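Periplasmic protein-probably involved in high-affinity Fe2+ transport (Escherichia coli F11, PDB 5I0Y) is a periplasmic copper-binding protein that takes part in iron transport, probably high-affinity uptake of ferrous iron. Local coordinates at residues Y114-P119 with K139-S144. The protein carries 1 engineered substitution. Residues are numbered along the deposited sequence; the frame is centred on the assembly and turned at random. Where two conformers were deposited one is given.
Sequences YHIEPP and KPFDVS
Ile116 pairs with Phe141, and Tyr114 with Val143, where strands 108-117 and 141-149 run antiparallel at one margin of the mixed beta sandwich. Both are hydrogen-bonded pairs. Ile116 N gives its hydrogen to Phe141 O at 2.8 Å, and Phe141 N returns one to Ile116 O at 3.0 Å. The same exchange joins Tyr114 and Val143.

Ile116 points into the sandwich beside Phe141. Its CB lies over one face of the Phe141 ring, offset toward the rim, 4.2 Å from CE2. Its CG2 meets the same CE2. Its CG1 sits near Phe141 O. Its chain then runs extended (chi2 174°), which carries CD1 to Phe141 CZ at 4.0 Å and to Val143 CG1 at 3.8 Å. Val143 CG1 also touches Tyr114 CB. Strand 17-24 packs on this apolar face through Leu19, which meets both Ile116 and Phe141. The Tyr114 ring leads away from 139-144 and meets the ring of Tyr145 farther along the same strand; its OH bonds to Gln46 O.

The other face of the sheet carries His115 and Asp142, a non-hydrogen-bonded pair whose side chains make the polar link instead. His115 ND1 bonds to Asp142 and NE2 to Thr73 OG1, so both ring nitrogens are held and the ring's rotation is fixed. Just before strand 141-149, Pro140 CB and CG pack against Glu117 CG, at the end of strand 108-117.

In the His115-Asp142 bond, ND1 donates to OD1 at 2.7 Å. OD1 lies close to the imidazole plane, but ND1 approaches it from above the carboxylate plane, 45° out of it.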
# COMPACT_ATOMS: atom_id res chain seq x y z
N TYR B 114 -18.79 -3.25 2.55
CA TYR B 114 -17.62 -2.58 2.00
C TYR B 114 -17.70 -2.63 0.48
O TYR B 114 -17.93 -3.69 -0.08
CB TYR B 114 -16.32 -3.22 2.49
CG TYR B 114 -16.05 -3.08 3.98
CD1 TYR B 114 -16.71 -2.14 4.77
CD2 TYR B 114 -15.06 -3.87 4.58
CE1 TYR B 114 -16.44 -2.03 6.12
CE2 TYR B 114 -14.77 -3.75 5.93
CZ TYR B 114 -15.47 -2.83 6.70
OH TYR B 114 -15.19 -2.67 8.04
N HIS B 115 -17.50 -1.48 -0.15
CA HIS B 115 -17.50 -1.33 -1.62
C HIS B 115 -16.08 -1.19 -2.07
O HIS B 115 -15.44 -0.19 -1.75
CB HIS B 115 -18.31 -0.10 -2.03
CG HIS B 115 -19.64 0.02 -1.32
ND1 HIS B 115 -20.67 -0.83 -1.56
CD2 HIS B 115 -20.10 0.92 -0.36
CE1 HIS B 115 -21.72 -0.49 -0.80
NE2 HIS B 115 -21.37 0.58 -0.06
N ILE B 116 -15.57 -2.21 -2.77
CA ILE B 116 -14.13 -2.31 -3.05
C ILE B 116 -13.81 -2.16 -4.53
O ILE B 116 -14.43 -2.81 -5.39
CB ILE B 116 -13.60 -3.66 -2.51
CG1 ILE B 116 -13.95 -3.75 -1.03
CG2 ILE B 116 -12.09 -3.76 -2.67
CD1 ILE B 116 -13.62 -5.07 -0.40
N GLU B 117 -12.83 -1.32 -4.83
CA GLU B 117 -12.34 -1.14 -6.19
C GLU B 117 -10.87 -1.52 -6.24
O GLU B 117 -10.14 -1.30 -5.26
CB GLU B 117 -12.53 0.32 -6.63
CG GLU B 117 -13.98 0.63 -6.95
CD GLU B 117 -14.25 2.12 -7.01
OE1 GLU B 117 -13.98 2.81 -6.01
OE2 GLU B 117 -14.76 2.60 -8.05
N PRO B 118 -10.42 -2.10 -7.36
CA PRO B 118 -9.08 -2.68 -7.44
C PRO B 118 -7.96 -1.63 -7.51
O PRO B 118 -8.22 -0.45 -7.72
CB PRO B 118 -9.13 -3.52 -8.73
CG PRO B 118 -10.11 -2.77 -9.58
CD PRO B 118 -11.17 -2.31 -8.62
N PRO B 119 -6.72 -2.09 -7.33
CA PRO B 119 -5.57 -1.19 -7.23
C PRO B 119 -5.33 -0.29 -8.45
O PRO B 119 -4.70 0.75 -8.30
CB PRO B 119 -4.40 -2.16 -7.01
CG PRO B 119 -5.03 -3.30 -6.29
CD PRO B 119 -6.34 -3.48 -6.99
N LYS B 139 -13.29 -7.09 -11.06
CA LYS B 139 -14.15 -5.92 -11.12
C LYS B 139 -14.56 -5.48 -9.72
O LYS B 139 -14.52 -6.30 -8.79
CB LYS B 139 -15.42 -6.22 -11.94
CG LYS B 139 -15.17 -6.40 -13.44
CD LYS B 139 -16.44 -6.78 -14.18
CE LYS B 139 -16.14 -7.26 -15.60
NZ LYS B 139 -15.76 -8.70 -15.65
N PRO B 140 -14.94 -4.20 -9.56
CA PRO B 140 -15.39 -3.73 -8.25
C PRO B 140 -16.49 -4.65 -7.67
O PRO B 140 -17.31 -5.20 -8.41
CB PRO B 140 -15.93 -2.32 -8.54
CG PRO B 140 -15.18 -1.87 -9.75
CD PRO B 140 -14.96 -3.12 -10.56
N PHE B 141 -16.48 -4.82 -6.36
CA PHE B 141 -17.43 -5.72 -5.72
C PHE B 141 -17.70 -5.27 -4.29
O PHE B 141 -16.91 -4.51 -3.68
CB PHE B 141 -16.93 -7.17 -5.75
CG PHE B 141 -15.72 -7.43 -4.86
CD1 PHE B 141 -15.87 -8.03 -3.62
CD2 PHE B 141 -14.43 -7.09 -5.29
CE1 PHE B 141 -14.78 -8.26 -2.80
CE2 PHE B 141 -13.33 -7.34 -4.47
CZ PHE B 141 -13.51 -7.93 -3.23
N ASP B 142 -18.80 -5.79 -3.76
CA ASP B 142 -19.17 -5.61 -2.37
C ASP B 142 -18.91 -6.85 -1.53
O ASP B 142 -18.99 -7.98 -2.02
CB ASP B 142 -20.67 -5.32 -2.25
CG ASP B 142 -21.06 -3.91 -2.64
OD1 ASP B 142 -20.19 -3.06 -2.96
OD2 ASP B 142 -22.27 -3.62 -2.60
N VAL B 143 -18.64 -6.61 -0.26
CA VAL B 143 -18.64 -7.67 0.73
C VAL B 143 -19.40 -7.18 1.95
O VAL B 143 -19.27 -6.02 2.35
CB VAL B 143 -17.22 -8.12 1.08
CG1 VAL B 143 -16.33 -6.93 1.44
CG2 VAL B 143 -17.27 -9.13 2.20
N SER B 144 -20.25 -8.05 2.51
CA SER B 144 -21.08 -7.68 3.67
C SER B 144 -20.83 -8.49 4.92
O SER B 144 -20.40 -9.65 4.86
CB SER B 144 -22.56 -7.77 3.31
OG SER B 144 -22.88 -6.82 2.32